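Local coordinates for NigD-like protein (Bacteroides vulgatus ATCC 8482, PDB 3K6O) that is of unknown function but is made with a signal sequence and, by family, joins an N-terminal OB domain to a C-terminal beta-sandwich domain, at residues G56-G61 against D115-V120; A150-R155 against D175-E180. One frame throughout, in Å; residues are numbered along the deposited sequence.

Interaction 1. Residues G56-G61 against D115-V120; sequences GERIFG and DDYLNV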
loop_
_atom_site.group_PDB
_atom_site.type_symbol
_atom_site.label_atom_id
_atom_site.label_comp_id
_atom_site.label_asym_id
_atom_site.label_seq_id
_atom_site.Cartn_x
_atom_site.Cartn_y
_atom_site.Cartn_z
ATOM N N GLY A 56 -12.793 2.112 -4.076
ATOM C CA GLY A 56 -11.985 1.543 -3.021
ATOM C C GLY A 56 -10.942 0.565 -3.511
ATOM O O GLY A 56 -10.019 0.264 -2.790
ATOM N N GLU A 57 -11.065 0.054 -4.726
ATOM C CA GLU A 57 -10.016 -0.792 -5.231
ATOM C C GLU A 57 -8.751 0.040 -5.408
ATOM O O GLU A 57 -8.792 1.224 -5.785
ATOM C CB GLU A 57 -10.402 -1.488 -6.551
ATOM C CG GLU A 57 -11.360 -2.695 -6.422
ATOM C CD GLU A 57 -11.526 -3.455 -7.738
ATOM O OE1 GLU A 57 -10.730 -4.374 -8.038
ATOM O OE2 GLU A 57 -12.439 -3.112 -8.494
ATOM N N ARG A 58 -7.625 -0.613 -5.192
ATOM C CA ARG A 58 -6.347 0.036 -5.245
ATOM C C ARG A 58 -5.570 -0.515 -6.440
ATOM O O ARG A 58 -5.548 -1.743 -6.647
ATOM C CB ARG A 58 -5.599 -0.321 -3.979
ATOM C CG ARG A 58 -4.318 0.430 -3.797
ATOM C CD ARG A 58 -4.435 1.492 -2.764
ATOM N NE ARG A 58 -3.127 2.062 -2.384
ATOM C CZ ARG A 58 -2.770 3.331 -2.589
ATOM N NH1 ARG A 58 -3.591 4.188 -3.191
ATOM N NH2 ARG A 58 -1.577 3.748 -2.178
ATOM N N ILE A 59 -4.900 0.370 -7.188
ATOM C CA ILE A 59 -4.045 -0.075 -8.294
ATOM C C ILE A 59 -2.633 0.512 -8.247
ATOM O O ILE A 59 -2.401 1.595 -7.691
ATOM C CB ILE A 59 -4.705 0.242 -9.678
ATOM C CG1 ILE A 59 -4.745 1.750 -9.972
ATOM C CG2 ILE A 59 -6.104 -0.328 -9.703
ATOM C CD1 ILE A 59 -5.244 2.107 -11.392
ATOM N N PHE A 60 -1.703 -0.197 -8.877
ATOM C CA PHE A 60 -0.370 0.314 -9.181
ATOM C C PHE A 60 -0.405 0.465 -10.699
ATOM O O PHE A 60 -0.478 -0.526 -11.449
ATOM C CB PHE A 60 0.677 -0.691 -8.685
ATOM C CG PHE A 60 2.097 -0.216 -8.755
ATOM C CD1 PHE A 60 2.481 1.012 -8.242
ATOM C CD2 PHE A 60 3.076 -1.036 -9.278
ATOM C CE1 PHE A 60 3.826 1.422 -8.288
ATOM C CE2 PHE A 60 4.409 -0.635 -9.330
ATOM C CZ PHE A 60 4.785 0.580 -8.827
ATOM N N GLY A 61 -0.415 1.709 -11.158
ATOM C CA GLY A 61 -0.766 1.988 -12.531
ATOM C C GLY A 61 0.264 2.731 -13.336
ATOM O O GLY A 61 1.220 3.267 -12.792
ATOM N N ASP A 115 -1.589 9.222 2.757
ATOM C CA ASP A 115 -2.646 9.743 3.625
ATOM C C ASP A 115 -3.503 8.627 4.174
ATOM O O ASP A 115 -3.956 8.738 5.302
ATOM C CB ASP A 115 -3.548 10.777 2.906
ATOM C CG ASP A 115 -4.366 11.682 3.898
ATOM O OD1 ASP A 115 -3.775 12.246 4.855
ATOM O OD2 ASP A 115 -5.614 11.825 3.706
ATOM N N ASP A 116 -3.763 7.585 3.380
ATOM C CA ASP A 116 -4.724 6.564 3.784
ATOM C C ASP A 116 -4.114 5.203 4.017
ATOM O O ASP A 116 -4.777 4.377 4.634
ATOM C CB ASP A 116 -5.865 6.359 2.771
ATOM C CG ASP A 116 -6.717 7.593 2.553
ATOM O OD1 ASP A 116 -6.983 8.378 3.497
ATOM O OD2 ASP A 116 -7.149 7.751 1.404
ATOM N N TYR A 117 -2.893 4.968 3.541
ATOM C CA TYR A 117 -2.325 3.604 3.556
ATOM C C TYR A 117 -0.888 3.509 3.952
ATOM O O TYR A 117 -0.132 4.423 3.732
ATOM C CB TYR A 117 -2.420 2.939 2.180
ATOM C CG TYR A 117 -3.766 3.005 1.497
ATOM C CD1 TYR A 117 -4.736 2.028 1.714
ATOM C CD2 TYR A 117 -4.059 4.041 0.623
ATOM C CE1 TYR A 117 -5.983 2.065 1.085
ATOM C CE2 TYR A 117 -5.315 4.095 -0.037
ATOM C CZ TYR A 117 -6.265 3.103 0.196
ATOM O OH TYR A 117 -7.477 3.131 -0.465
ATOM N N LEU A 118 -0.520 2.378 4.535
ATOM C CA LEU A 118 0.869 1.954 4.539
ATOM C C LEU A 118 1.072 1.031 3.322
ATOM O O LEU A 118 0.456 -0.028 3.199
ATOM C CB LEU A 118 1.228 1.237 5.826
ATOM C CG LEU A 118 2.717 0.922 5.933
ATOM C CD1 LEU A 118 3.547 2.201 6.180
ATOM C CD2 LEU A 118 2.996 -0.090 7.003
ATOM N N ASN A 119 1.961 1.465 2.437
ATOM C CA ASN A 119 2.250 0.811 1.168
ATOM C C ASN A 119 3.538 0.043 1.288
ATOM O O ASN A 119 4.579 0.595 1.646
ATOM C CB ASN A 119 2.358 1.858 0.073
ATOM C CG ASN A 119 1.087 2.685 -0.028
ATOM O OD1 ASN A 119 0.006 2.155 -0.348
ATOM N ND2 ASN A 119 1.186 3.988 0.307
ATOM N N VAL A 120 3.462 -1.238 0.967
ATOM C CA VAL A 120 4.614 -2.116 1.067
ATOM C C VAL A 120 4.825 -2.917 -0.238
ATOM O O VAL A 120 3.924 -3.558 -0.735
ATOM C CB VAL A 120 4.442 -3.070 2.238
ATOM C CG1 VAL A 120 5.798 -3.837 2.513
ATOM C CG2 VAL A 120 3.988 -2.295 3.485
HETATM O O HOH W 1 -9.384 1.194 -0.417
#

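Interaction 2. Residues A150-R155 against D175-E180; sequences AHLELR and DDYSPE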
loop_
_atom_site.group_PDB
_atom_site.type_symbol
_atom_site.label_atom_id
_atom_site.label_comp_id
_atom_site.label_asym_id
_atom_site.label_seq_id
_atom_site.Cartn_x
_atom_site.Cartn_y
_atom_site.Cartn_z
ATOM N N ALA A 150 2.392 6.583 16.365
ATOM C CA ALA A 150 1.707 5.325 16.219
ATOM C C ALA A 150 2.764 4.230 16.170
ATOM O O ALA A 150 3.733 4.368 15.451
ATOM C CB ALA A 150 0.904 5.322 14.914
ATOM N N HIS A 151 2.544 3.137 16.897
ATOM C CA HIS A 151 3.395 1.968 16.846
ATOM C C HIS A 151 2.662 0.714 16.315
ATOM O O HIS A 151 1.719 0.205 16.941
ATOM C CB HIS A 151 3.959 1.695 18.239
ATOM C CG HIS A 151 4.746 2.833 18.796
ATOM N ND1 HIS A 151 6.128 2.849 18.813
ATOM C CD2 HIS A 151 4.347 4.006 19.352
ATOM C CE1 HIS A 151 6.540 3.974 19.371
ATOM N NE2 HIS A 151 5.485 4.694 19.705
ATOM N N LEU A 152 3.111 0.246 15.153
ATOM C CA LEU A 152 2.547 -0.907 14.431
ATOM C C LEU A 152 3.664 -1.892 14.097
ATOM O O LEU A 152 4.884 -1.526 14.082
ATOM C CB LEU A 152 1.875 -0.443 13.128
ATOM C CG LEU A 152 0.748 0.550 13.291
ATOM C CD1 LEU A 152 0.236 1.102 11.930
ATOM C CD2 LEU A 152 -0.387 0.023 14.176
ATOM N N GLU A 153 3.279 -3.131 13.782
ATOM C CA GLU A 153 4.286 -4.109 13.394
ATOM C C GLU A 153 3.851 -4.841 12.168
ATOM O O GLU A 153 2.684 -5.176 12.019
ATOM C CB GLU A 153 4.583 -5.097 14.535
ATOM C CG GLU A 153 4.767 -4.458 15.924
ATOM C CD GLU A 153 5.174 -5.478 17.005
ATOM O OE1 GLU A 153 5.354 -6.671 16.639
ATOM O OE2 GLU A 153 5.287 -5.080 18.197
ATOM N N LEU A 154 4.793 -5.085 11.277
ATOM C CA LEU A 154 4.535 -5.922 10.130
ATOM C C LEU A 154 4.957 -7.333 10.507
ATOM O O LEU A 154 6.061 -7.534 10.977
ATOM C CB LEU A 154 5.338 -5.496 8.908
ATOM C CG LEU A 154 4.853 -4.472 7.890
ATOM C CD1 LEU A 154 5.972 -4.418 6.817
ATOM C CD2 LEU A 154 3.483 -4.791 7.286
ATOM N N ARG A 155 4.069 -8.287 10.285
ATOM C CA ARG A 155 4.277 -9.666 10.655
ATOM C C ARG A 155 4.103 -10.529 9.402
ATOM O O ARG A 155 3.030 -10.524 8.792
ATOM C CB ARG A 155 3.264 -10.044 11.743
ATOM C CG ARG A 155 3.411 -9.250 13.039
ATOM C CD ARG A 155 4.795 -9.524 13.645
ATOM N NE ARG A 155 4.938 -9.112 15.053
ATOM C CZ ARG A 155 4.888 -9.916 16.111
ATOM N NH1 ARG A 155 4.686 -11.227 16.000
ATOM N NH2 ARG A 155 5.105 -9.403 17.303
ATOM N N ASP A 175 -6.406 4.009 8.862
ATOM C CA ASP A 175 -7.552 4.445 9.631
ATOM C C ASP A 175 -7.084 5.365 10.744
ATOM O O ASP A 175 -6.584 6.456 10.426
ATOM C CB ASP A 175 -8.364 3.237 10.111
ATOM C CG ASP A 175 -9.015 2.485 8.957
ATOM O OD1 ASP A 175 -9.370 3.151 8.006
ATOM O OD2 ASP A 175 -9.149 1.246 8.986
ATOM N N ASP A 176 -7.192 4.961 12.025
ATOM C CA ASP A 176 -6.923 5.926 13.078
ATOM C C ASP A 176 -5.415 6.177 13.184
ATOM O O ASP A 176 -5.045 7.081 13.851
ATOM C CB ASP A 176 -7.442 5.501 14.458
ATOM C CG ASP A 176 -8.942 5.344 14.546
ATOM O OD1 ASP A 176 -9.714 5.447 13.569
ATOM O OD2 ASP A 176 -9.361 5.167 15.688
ATOM N N TYR A 177 -4.575 5.351 12.556
ATOM C CA TYR A 177 -3.111 5.509 12.608
ATOM C C TYR A 177 -2.546 6.386 11.449
ATOM O O TYR A 177 -1.333 6.515 11.304
ATOM C CB TYR A 177 -2.453 4.142 12.634
ATOM C CG TYR A 177 -2.861 3.361 13.851
ATOM C CD1 TYR A 177 -2.262 3.588 15.054
ATOM C CD2 TYR A 177 -3.899 2.423 13.791
ATOM C CE1 TYR A 177 -2.656 2.911 16.201
ATOM C CE2 TYR A 177 -4.317 1.745 14.911
ATOM C CZ TYR A 177 -3.685 1.982 16.105
ATOM O OH TYR A 177 -4.089 1.325 17.187
ATOM N N SER A 178 -3.437 6.997 10.659
ATOM C CA SER A 178 -3.030 7.750 9.500
ATOM C C SER A 178 -2.707 9.204 9.839
ATOM O O SER A 178 -3.001 9.677 10.949
ATOM C CB SER A 178 -4.134 7.693 8.454
ATOM O OG SER A 178 -5.021 8.706 8.675
ATOM N N PRO A 179 -2.145 9.944 8.869
ATOM C CA PRO A 179 -1.803 11.322 9.113
ATOM C C PRO A 179 -2.987 12.259 9.288
ATOM O O PRO A 179 -2.817 13.404 9.695
ATOM C CB PRO A 179 -0.994 11.730 7.881
ATOM C CG PRO A 179 -0.830 10.590 7.062
ATOM C CD PRO A 179 -1.536 9.422 7.631
ATOM N N GLU A 180 -4.176 11.780 9.007
ATOM C CA GLU A 180 -5.392 12.519 9.322
ATOM C C GLU A 180 -5.712 12.529 10.801
ATOM O O GLU A 180 -6.537 13.306 11.201
ATOM C CB GLU A 180 -6.554 11.893 8.593
ATOM C CG GLU A 180 -6.372 11.884 7.097
ATOM C CD GLU A 180 -6.835 13.149 6.459
ATOM O OE1 GLU A 180 -6.899 14.229 7.136
ATOM O OE2 GLU A 180 -7.133 13.064 5.253
#

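Interaction 1. Residues G56-G61 against D115-V120
Arg-58 lays its guanidinium flat over one face of the Tyr-117 ring, the two planes 18° apart and their centres separated by 4.1 Å, a cation-pi stack. The overlap is offset: CZ of Arg-58 comes nearest to CD2 of Tyr-117, at 3.5 Å, while farther back along the side chain CD of Arg-58 sits over the same face in a CH-pi contact, 4.0 Å from the ring centroid. With CG anti to the backbone N (chi1 -172°) and a bend at chi2, the arginine runs past the tyrosine in the opposite direction. At the guanidinium edge NH2 of Arg-58 donates to OD1 of Asn-119 (2.9 Å, 162°); OD1 lies close to the guanidinium plane, whereas NH2 stands above the plane of the amide. A water also bridges the segments, donating to O of Gly-56 at 2.6 Å and hydrogen-bonded to OH of Tyr-117 at 2.7 Å. Strand 58-66 belongs to the OB part and strand 117-125 to the beta sandwich, consistent with a domain interface. Asp-36 forms a salt bridge with Arg-58, and OG of Ser-171 is hydrogen-bonded to both NE of Arg-58 and OD1 of Asn-119. A buried positive charge is thus probably stabilised jointly by a carboxylate, neutral polar groups and an aromatic face.

Interaction 2. Residues A150-R155 against D175-E180
Tyr-177 rests on Leu-152 and Ala-150, bringing a loop of the C-terminal beta-sandwich domain against strand 149-157. The tyrosine belongs to a short 3-10 turn, residues 176-177, in the connection between strands 165-173 and 186-191, and contributes the largest share of the buried surface. Leu-152 approaches from over one face of its ring: methyl CD2 stands 4.0 Å from the ring centroid and 5° off the normal, a centred CH-pi contact. The other methyl of the same leucine, CD1, reaches the base of the tyrosine, 4.1 Å from its CB. With CG anti to the carbonyl carbon (chi1 -59°), Leu-152 sets one methyl over the ring and the other by that CB. Ala-150, two residues earlier on the strand, points its methyl at the ring edge instead. Val-138 and Ile-90 also touch both Leu-152 and Tyr-177, extending this apolar patch onto strands 133-139 and 75-93, while the backbone O of Tyr-177 is hydrogen-bonded to OH of Tyr-205. Just beyond the tyrosine the loop is shaped by an ST turn, in which N of Glu-180 donates to OG of Ser-178 at 3.2 Å. The shortest approach between the two segments is from CB of Ala-150 to CD1 of Tyr-177, 3.6 Å.

Interaction 1 lies about 4 Å from the centre of the chain and interaction 2 about 12 Å, with their own centres about 14 Å apart. The first joins the OB and sandwich parts through an arginine-tyrosine stack, a hydrogen bond to an amide and a water; the second works within the sandwich alone, by apolar packing of a loop on a strand. Both are largely buried, although Tyr-177 is partly exposed and its side chain lies about 5 Å from a bound tetraethylene glycol, probably a crystallisation additive. Strand 75-93 borders both contacts, through Val-87 beside Arg-58 and Ile-90 beside Leu-152. The segments themselves meet where O of Asp-115 packs against CB of Ser-178 and CD of Pro-179.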